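Long-range contacts in gamma-glutamyltranspeptidase (Streptomyces lincolnensis, PDB 6J3A), which probably transfers or hydrolyses gamma-glutamyl or related amide groups, as an LmbA-like member of the gamma-glutamyltranspeptidase family: residues 296-305 and 511-520; 62-70 and 429-437. One frame throughout, in Å; residues are numbered along the deposited sequence.

Interaction 1 (296-305 and 511-520); sequences YGSADYVHLL and LHFFLAVALR
The carbonyl O of His512 takes two donors. Ala516 N donates to His512 O at 2.9 Å within the helix, and a water donates to it from the other segment's side. That water also bonds Tyr301 OH at 2.7 Å, lying at the ring edge and in the ring plane. The hydroxyl is thus tied through one water to the backbone of 511-520. This is a helix-helix contact of the Ntn-type fold, whose layers of helices cover its central sheets. The two helical segments run at 138° to each other, roughly antiparallel, with their axes 12.4 Å apart at the closest. Large side chains span this wide gap. Tyr301 OH also sits 3.4 Å from Leu515 CB. Leu305 CD1 lies over one face of the Tyr301 ring and Tyr296 CA over the opposite face, both toward the rim. Further along, Leu305 and Leu515 meet tip to tip, CD2 to CD1 at 3.9 Å. Leu519 CD1 touches both tyrosines, at Tyr301 CE1 and Tyr296 CD1. On its far side, helix 506-519 packs on strand 493-499, where Phe513 and Phe514 both touch Met496. Tyr296 precedes its helix and crosses to the end of the other one. Tyr296 CE1 lies 3.8 Å from Ala516 CB. Arg520 follows helix 506-519, and a bend at chi3 (77°) brings its guanidinium back to Tyr296. The ring and guanidinium planes are nearly perpendicular. The main charge partner of Arg520 is Asp528, which binds NE in a salt bridge. That bond probably steadies the guanidinium for its second contact. Arg520 NH1 donates to Tyr296 OH at 3.1 Å, with a 161° angle at the hydrogen and the oxygen almost in the guanidinium plane.

Interaction 2 (62-70 and 429-437); sequences PILLAPAGG and RWGNMVAAT
Ala68 N donates to Asn432 OD1 at 2.7 Å, a nearly straight bond with the donor tilted a little from the amide's carbonyl plane. Ala68 and Pro62 bury the most surface here, at the two ends of an antiparallel strand pair, and Met433 comes next. The pair belongs to the central sheet structure of the Ntn-type fold. Strand 61-66 lies between strands 73-77 and 433-436, and the latter continues the ladder to 424-428. Ala68 CB also lies 3.2 Å from Trp430 O. Asn432 turns its CG anti to the carbonyl carbon (chi1 -59°), which carries OD1 across to the loop after strand 61-66. A leucine here would remove OD1, and Ala68 N would probably lose its acceptor, leaving the 67-70 turn less firmly attached. Met433 forms a hydrogen-bonded pair with Ala66. Met433 O accepts from Ala66 N at 3.0 Å, the donor above the carbonyl plane, and also from Tyr37 OH. Met433 CB packs against Ala66 CB on the face shared by Leu64 and Ala435. Those two residues form the next hydrogen-bonded pair; Leu64 N to Ala435 O and Ala435 N to Leu64 O are both 2.8 Å. On the other face, Ile63 CG2 and Val434 CG2 lie side by side, 3.5 Å apart. At the far end, Pro62 CD sits 3.3 Å from Thr437 O, while Pro62 O accepts a weak bond from Thr437 N. Proline has no amide hydrogen to return it. Backbone bonds therefore set the register, apolar side chains meet on both faces, and a side-chain amide takes over where the strand pairing ends.

From the N terminus the chain meets 62-70 first, then 296-305, 429-437 and 511-520. The two contacts therefore cross. Interaction 2 closes a loop of 358 intervening residues, rich in helix, when 429-437 comes back beside 62-70. By then 296-305 has passed, and interaction 1 closes later, when helix 506-519 reaches helix 299-319. The unmodelled residues 384-420 fall within both loops. Interaction 2 joins neighbouring strands inside the sheets, whereas interaction 1 joins two helices farther from the centre of the chain. Their centres are 26 Å apart and their nearest atoms about 10 Å, so they do not touch.

Interaction 1 (296-305 and 511-520)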
loop_
_atom_site.group_PDB
_atom_site.type_symbol
_atom_site.label_atom_id
_atom_site.label_comp_id
_atom_site.label_asym_id
_atom_site.label_seq_id
_atom_site.Cartn_x
_atom_site.Cartn_y
_atom_site.Cartn_z
ATOM N N TYR A 296 -3.152 -2.755 28.505
ATOM C CA TYR A 296 -3.179 -3.196 27.115
ATOM C C TYR A 296 -1.894 -3.965 26.745
ATOM O O TYR A 296 -0.786 -3.549 27.077
ATOM C CB TYR A 296 -3.378 -2.009 26.168
ATOM C CG TYR A 296 -3.119 -2.367 24.718
ATOM C CD1 TYR A 296 -4.096 -3.000 23.948
ATOM C CD2 TYR A 296 -1.885 -2.093 24.126
ATOM C CE1 TYR A 296 -3.857 -3.338 22.623
ATOM C CE2 TYR A 296 -1.629 -2.431 22.805
ATOM C CZ TYR A 296 -2.613 -3.052 22.052
ATOM O OH TYR A 296 -2.338 -3.386 20.739
ATOM N N GLY A 297 -2.065 -5.091 26.064
ATOM C CA GLY A 297 -0.949 -5.930 25.616
ATOM C C GLY A 297 -0.256 -6.778 26.671
ATOM O O GLY A 297 0.698 -7.496 26.356
ATOM N N SER A 298 -0.729 -6.722 27.912
ATOM C CA SER A 298 -0.102 -7.462 29.004
ATOM C C SER A 298 -0.599 -8.905 29.025
ATOM O O SER A 298 -1.559 -9.252 28.338
ATOM C CB SER A 298 -0.376 -6.766 30.338
ATOM O OG SER A 298 -1.744 -6.842 30.684
ATOM N N ALA A 299 0.083 -9.736 29.803
ATOM C CA ALA A 299 -0.291 -11.137 29.981
ATOM C C ALA A 299 -1.737 -11.255 30.502
ATOM O O ALA A 299 -2.567 -11.943 29.899
ATOM C CB ALA A 299 0.689 -11.818 30.932
ATOM N N ASP A 300 -2.020 -10.549 31.599
ATOM C CA ASP A 300 -3.370 -10.473 32.197
ATOM C C ASP A 300 -4.452 -10.056 31.181
ATOM O O ASP A 300 -5.566 -10.573 31.216
ATOM C CB ASP A 300 -3.395 -9.495 33.394
ATOM C CG ASP A 300 -2.499 -9.943 34.562
ATOM O OD1 ASP A 300 -2.149 -11.138 34.632
ATOM O OD2 ASP A 300 -2.143 -9.087 35.410
ATOM N N TYR A 301 -4.115 -9.119 30.292
ATOM C CA TYR A 301 -5.007 -8.661 29.211
ATOM C C TYR A 301 -5.321 -9.771 28.218
ATOM O O TYR A 301 -6.464 -9.959 27.839
ATOM C CB TYR A 301 -4.353 -7.487 28.485
ATOM C CG TYR A 301 -5.053 -6.943 27.238
ATOM C CD1 TYR A 301 -6.095 -6.018 27.335
ATOM C CD2 TYR A 301 -4.627 -7.309 25.958
ATOM C CE1 TYR A 301 -6.702 -5.493 26.200
ATOM C CE2 TYR A 301 -5.232 -6.791 24.820
ATOM C CZ TYR A 301 -6.266 -5.884 24.946
ATOM O OH TYR A 301 -6.864 -5.377 23.811
ATOM N N VAL A 302 -4.295 -10.495 27.795
ATOM C CA VAL A 302 -4.466 -11.619 26.873
ATOM C C VAL A 302 -5.299 -12.726 27.511
ATOM O O VAL A 302 -6.353 -13.083 26.980
ATOM C CB VAL A 302 -3.098 -12.178 26.415
ATOM C CG1 VAL A 302 -3.241 -13.499 25.661
ATOM C CG2 VAL A 302 -2.403 -11.164 25.534
ATOM N N HIS A 303 -4.802 -13.254 28.636
ATOM C CA HIS A 303 -5.503 -14.276 29.444
ATOM C C HIS A 303 -6.992 -13.973 29.609
ATOM O O HIS A 303 -7.840 -14.809 29.313
ATOM C CB HIS A 303 -4.866 -14.415 30.842
ATOM C CG HIS A 303 -5.598 -15.363 31.742
ATOM N ND1 HIS A 303 -5.414 -16.727 31.692
ATOM C CD2 HIS A 303 -6.543 -15.147 32.688
ATOM C CE1 HIS A 303 -6.207 -17.311 32.573
ATOM N NE2 HIS A 303 -6.905 -16.374 33.189
ATOM N N LEU A 304 -7.280 -12.769 30.084
ATOM C CA LEU A 304 -8.654 -12.293 30.258
ATOM C C LEU A 304 -9.502 -12.437 28.998
ATOM O O LEU A 304 -10.635 -12.898 29.067
ATOM C CB LEU A 304 -8.664 -10.824 30.709
ATOM C CG LEU A 304 -10.048 -10.175 30.808
ATOM C CD1 LEU A 304 -10.838 -10.771 31.965
ATOM C CD2 LEU A 304 -9.947 -8.667 30.944
ATOM N N LEU A 305 -8.947 -12.017 27.865
ATOM C CA LEU A 305 -9.627 -12.107 26.576
ATOM C C LEU A 305 -9.794 -13.529 26.055
ATOM O O LEU A 305 -10.784 -13.818 25.379
ATOM C CB LEU A 305 -8.895 -11.267 25.531
ATOM C CG LEU A 305 -8.859 -9.752 25.780
ATOM C CD1 LEU A 305 -8.282 -9.016 24.579
ATOM C CD2 LEU A 305 -10.220 -9.174 26.133
ATOM N N LEU A 511 -12.005 -8.839 17.509
ATOM C CA LEU A 511 -12.098 -8.362 18.890
ATOM C C LEU A 511 -10.767 -7.778 19.345
ATOM O O LEU A 511 -10.736 -6.695 19.920
ATOM C CB LEU A 511 -12.521 -9.455 19.873
ATOM C CG LEU A 511 -12.618 -8.851 21.293
ATOM C CD1 LEU A 511 -14.029 -8.377 21.585
ATOM C CD2 LEU A 511 -12.106 -9.792 22.368
ATOM N N HIS A 512 -9.675 -8.489 19.079
ATOM C CA HIS A 512 -8.355 -8.001 19.500
ATOM C C HIS A 512 -8.057 -6.673 18.794
ATOM O O HIS A 512 -7.680 -5.680 19.434
ATOM C CB HIS A 512 -7.251 -9.041 19.252
ATOM C CG HIS A 512 -7.621 -10.425 19.689
ATOM N ND1 HIS A 512 -8.503 -10.661 20.716
ATOM C CD2 HIS A 512 -7.255 -11.641 19.223
ATOM C CE1 HIS A 512 -8.658 -11.963 20.870
ATOM N NE2 HIS A 512 -7.911 -12.581 19.974
ATOM N N PHE A 513 -8.287 -6.650 17.487
ATOM C CA PHE A 513 -8.110 -5.442 16.678
ATOM C C PHE A 513 -8.911 -4.248 17.192
ATOM O O PHE A 513 -8.338 -3.195 17.475
ATOM C CB PHE A 513 -8.520 -5.742 15.246
ATOM C CG PHE A 513 -8.660 -4.534 14.385
ATOM C CD1 PHE A 513 -7.542 -3.858 13.945
ATOM C CD2 PHE A 513 -9.912 -4.087 13.998
ATOM C CE1 PHE A 513 -7.666 -2.746 13.131
ATOM C CE2 PHE A 513 -10.046 -2.977 13.185
ATOM C CZ PHE A 513 -8.920 -2.307 12.748
ATOM N N PHE A 514 -10.226 -4.422 17.303
ATOM C CA PHE A 514 -11.118 -3.345 17.738
ATOM C C PHE A 514 -10.748 -2.776 19.100
ATOM O O PHE A 514 -10.789 -1.561 19.283
ATOM C CB PHE A 514 -12.566 -3.806 17.778
ATOM C CG PHE A 514 -13.492 -2.826 18.449
ATOM C CD1 PHE A 514 -14.099 -1.812 17.713
ATOM C CD2 PHE A 514 -13.756 -2.922 19.814
ATOM C CE1 PHE A 514 -14.955 -0.918 18.324
ATOM C CE2 PHE A 514 -14.606 -2.027 20.431
ATOM C CZ PHE A 514 -15.208 -1.023 19.686
ATOM N N LEU A 515 -10.422 -3.643 20.056
ATOM C CA LEU A 515 -9.924 -3.173 21.363
ATOM C C LEU A 515 -8.599 -2.407 21.233
ATOM O O LEU A 515 -8.400 -1.353 21.856
ATOM C CB LEU A 515 -9.773 -4.329 22.366
ATOM C CG LEU A 515 -11.066 -4.993 22.867
ATOM C CD1 LEU A 515 -10.742 -6.113 23.842
ATOM C CD2 LEU A 515 -12.009 -4.005 23.526
ATOM N N ALA A 516 -7.694 -2.924 20.416
ATOM C CA ALA A 516 -6.456 -2.206 20.159
ATOM C C ALA A 516 -6.742 -0.814 19.590
ATOM O O ALA A 516 -6.185 0.166 20.079
ATOM C CB ALA A 516 -5.554 -3.001 19.242
ATOM N N VAL A 517 -7.639 -0.713 18.610
ATOM C CA VAL A 517 -8.000 0.596 18.044
ATOM C C VAL A 517 -8.482 1.566 19.133
ATOM O O VAL A 517 -8.103 2.728 19.150
ATOM C CB VAL A 517 -9.091 0.498 16.954
ATOM C CG1 VAL A 517 -9.528 1.889 16.495
ATOM C CG2 VAL A 517 -8.604 -0.312 15.758
ATOM N N ALA A 518 -9.325 1.075 20.031
ATOM C CA ALA A 518 -9.905 1.900 21.087
ATOM C C ALA A 518 -8.926 2.206 22.218
ATOM O O ALA A 518 -9.056 3.243 22.864
ATOM C CB ALA A 518 -11.130 1.221 21.642
ATOM N N LEU A 519 -7.964 1.310 22.451
ATOM C CA LEU A 519 -6.997 1.453 23.544
ATOM C C LEU A 519 -5.662 2.048 23.150
ATOM O O LEU A 519 -4.994 2.613 24.000
ATOM C CB LEU A 519 -6.758 0.106 24.234
ATOM C CG LEU A 519 -7.969 -0.521 24.938
ATOM C CD1 LEU A 519 -7.537 -1.795 25.652
ATOM C CD2 LEU A 519 -8.647 0.429 25.921
ATOM N N ARG A 520 -5.262 1.923 21.888
ATOM C CA ARG A 520 -3.970 2.458 21.443
ATOM C C ARG A 520 -4.027 3.968 21.240
ATOM O O ARG A 520 -5.051 4.521 20.838
ATOM C CB ARG A 520 -3.501 1.774 20.151
ATOM C CG ARG A 520 -3.060 0.327 20.334
ATOM C CD ARG A 520 -2.798 -0.334 18.991
ATOM N NE ARG A 520 -1.514 0.092 18.432
ATOM C CZ ARG A 520 -0.342 -0.517 18.629
ATOM N NH1 ARG A 520 -0.241 -1.627 19.373
ATOM N NH2 ARG A 520 0.755 -0.014 18.063
HETATM O O HOH W 1 -6.173 -6.244 21.348
#

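Interaction 2 (62-70 and 429-437)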
loop_
_atom_site.group_PDB
_atom_site.type_symbol
_atom_site.label_atom_id
_atom_site.label_comp_id
_atom_site.label_asym_id
_atom_site.label_seq_id
_atom_site.Cartn_x
_atom_site.Cartn_y
_atom_site.Cartn_z
ATOM N N PRO A 62 -22.200 -11.706 4.061
ATOM C CA PRO A 62 -22.879 -10.674 4.861
ATOM C C PRO A 62 -22.325 -9.292 4.540
ATOM O O PRO A 62 -21.113 -9.120 4.512
ATOM C CB PRO A 62 -22.535 -11.037 6.318
ATOM C CG PRO A 62 -21.737 -12.293 6.271
ATOM C CD PRO A 62 -21.251 -12.489 4.869
ATOM N N ILE A 63 -23.199 -8.317 4.314
ATOM C CA ILE A 63 -22.761 -6.944 4.076
ATOM C C ILE A 63 -23.321 -6.027 5.161
ATOM O O ILE A 63 -24.524 -6.021 5.406
ATOM C CB ILE A 63 -23.207 -6.433 2.695
ATOM C CG1 ILE A 63 -22.822 -7.433 1.597
ATOM C CG2 ILE A 63 -22.585 -5.066 2.409
ATOM C CD1 ILE A 63 -23.516 -7.179 0.274
ATOM N N LEU A 64 -22.436 -5.266 5.803
ATOM C CA LEU A 64 -22.822 -4.199 6.719
ATOM C C LEU A 64 -22.686 -2.870 6.013
ATOM O O LEU A 64 -21.592 -2.510 5.592
ATOM C CB LEU A 64 -21.914 -4.187 7.939
ATOM C CG LEU A 64 -22.327 -5.099 9.084
ATOM C CD1 LEU A 64 -21.166 -5.257 10.046
ATOM C CD2 LEU A 64 -23.539 -4.535 9.806
ATOM N N LEU A 65 -23.779 -2.128 5.916
ATOM C CA LEU A 65 -23.751 -0.825 5.274
ATOM C C LEU A 65 -24.113 0.269 6.283
ATOM O O LEU A 65 -24.911 0.053 7.196
ATOM C CB LEU A 65 -24.652 -0.784 4.036
ATOM C CG LEU A 65 -26.084 -1.333 4.086
ATOM C CD1 LEU A 65 -26.928 -0.680 2.993
ATOM C CD2 LEU A 65 -26.146 -2.851 3.935
ATOM N N ALA A 66 -23.491 1.430 6.116
ATOM C CA ALA A 66 -23.726 2.587 6.969
ATOM C C ALA A 66 -23.759 3.813 6.073
ATOM O O ALA A 66 -22.771 4.549 6.021
ATOM C CB ALA A 66 -22.623 2.714 8.006
ATOM N N PRO A 67 -24.887 4.030 5.346
ATOM C CA PRO A 67 -25.032 5.217 4.473
ATOM C C PRO A 67 -24.886 6.528 5.257
ATOM O O PRO A 67 -25.298 6.602 6.408
ATOM C CB PRO A 67 -26.448 5.076 3.881
ATOM C CG PRO A 67 -26.916 3.704 4.228
ATOM C CD PRO A 67 -26.151 3.277 5.446
ATOM N N ALA A 68 -24.293 7.537 4.631
ATOM C CA ALA A 68 -23.904 8.780 5.307
ATOM C C ALA A 68 -24.915 9.249 6.357
ATOM O O ALA A 68 -24.597 9.323 7.551
ATOM C CB ALA A 68 -23.658 9.875 4.281
ATOM N N GLY A 69 -26.133 9.521 5.912
ATOM C CA GLY A 69 -27.168 10.046 6.802
ATOM C C GLY A 69 -27.748 9.040 7.788
ATOM O O GLY A 69 -27.774 9.285 8.995
ATOM N N GLY A 70 -28.188 7.895 7.275
ATOM C CA GLY A 70 -29.099 7.009 8.009
ATOM C C GLY A 70 -28.540 5.861 8.845
ATOM O O GLY A 70 -27.427 5.924 9.380
ATOM N N ARG A 429 -16.342 9.715 -0.385
ATOM C CA ARG A 429 -16.259 11.163 -0.129
ATOM C C ARG A 429 -17.498 11.739 0.574
ATOM O O ARG A 429 -17.413 12.765 1.256
ATOM C CB ARG A 429 -15.987 11.927 -1.438
ATOM C CG ARG A 429 -17.175 12.018 -2.385
ATOM C CD ARG A 429 -16.800 12.550 -3.758
ATOM N NE ARG A 429 -16.250 13.905 -3.711
ATOM C CZ ARG A 429 -15.989 14.661 -4.779
ATOM N NH1 ARG A 429 -15.473 15.880 -4.613
ATOM N NH2 ARG A 429 -16.233 14.215 -6.012
ATOM N N TRP A 430 -18.637 11.072 0.396
ATOM C CA TRP A 430 -19.865 11.432 1.092
ATOM C C TRP A 430 -19.959 10.828 2.495
ATOM O O TRP A 430 -20.866 11.163 3.240
ATOM C CB TRP A 430 -21.082 11.025 0.265
ATOM C CG TRP A 430 -21.076 11.624 -1.082
ATOM C CD1 TRP A 430 -21.523 12.862 -1.429
ATOM C CD2 TRP A 430 -20.586 11.018 -2.280
ATOM N NE1 TRP A 430 -21.341 13.070 -2.773
ATOM C CE2 TRP A 430 -20.773 11.951 -3.324
ATOM C CE3 TRP A 430 -20.012 9.775 -2.578
ATOM C CZ2 TRP A 430 -20.409 11.677 -4.652
ATOM C CZ3 TRP A 430 -19.642 9.502 -3.892
ATOM C CH2 TRP A 430 -19.847 10.451 -4.916
ATOM N N GLY A 431 -19.031 9.950 2.855
ATOM C CA GLY A 431 -19.026 9.328 4.178
ATOM C C GLY A 431 -19.771 8.006 4.296
ATOM O O GLY A 431 -19.839 7.440 5.385
ATOM N N ASN A 432 -20.324 7.499 3.191
ATOM C CA ASN A 432 -20.964 6.173 3.184
ATOM C C ASN A 432 -19.889 5.140 3.527
ATOM O O ASN A 432 -18.745 5.275 3.097
ATOM C CB ASN A 432 -21.563 5.849 1.811
ATOM C CG ASN A 432 -22.605 6.867 1.349
ATOM O OD1 ASN A 432 -23.536 7.176 2.078
ATOM N ND2 ASN A 432 -22.453 7.378 0.127
ATOM N N MET A 433 -20.235 4.138 4.322
ATOM C CA MET A 433 -19.315 3.039 4.600
ATOM C C MET A 433 -19.964 1.718 4.270
ATOM O O MET A 433 -21.198 1.606 4.237
ATOM C CB MET A 433 -18.881 3.021 6.056
ATOM C CG MET A 433 -18.325 4.343 6.534
ATOM S SD MET A 433 -17.858 4.268 8.267
ATOM C CE MET A 433 -16.174 3.724 8.099
ATOM N N VAL A 434 -19.110 0.724 4.035
ATOM C CA VAL A 434 -19.533 -0.650 3.774
ATOM C C VAL A 434 -18.446 -1.623 4.284
ATOM O O VAL A 434 -17.261 -1.327 4.207
ATOM C CB VAL A 434 -19.874 -0.842 2.280
ATOM C CG1 VAL A 434 -18.634 -0.788 1.405
ATOM C CG2 VAL A 434 -20.644 -2.123 2.057
ATOM N N ALA A 435 -18.860 -2.754 4.843
ATOM C CA ALA A 435 -17.931 -3.816 5.268
ATOM C C ALA A 435 -18.551 -5.157 4.894
ATOM O O ALA A 435 -19.659 -5.467 5.337
ATOM C CB ALA A 435 -17.671 -3.755 6.766
ATOM N N ALA A 436 -17.850 -5.938 4.074
ATOM C CA ALA A 436 -18.394 -7.198 3.560
ATOM C C ALA A 436 -17.369 -8.292 3.709
ATOM O O ALA A 436 -16.184 -8.068 3.486
ATOM C CB ALA A 436 -18.788 -7.056 2.099
ATOM N N THR A 437 -17.844 -9.485 4.042
ATOM C CA THR A 437 -16.994 -10.652 4.218
ATOM C C THR A 437 -17.466 -11.726 3.245
ATOM O O THR A 437 -18.190 -12.621 3.641
ATOM C CB THR A 437 -17.073 -11.131 5.685
ATOM O OG1 THR A 437 -16.633 -10.079 6.549
ATOM C CG2 THR A 437 -16.201 -12.346 5.945
HETATM O O HOH W 2 -22.238 6.653 7.506
#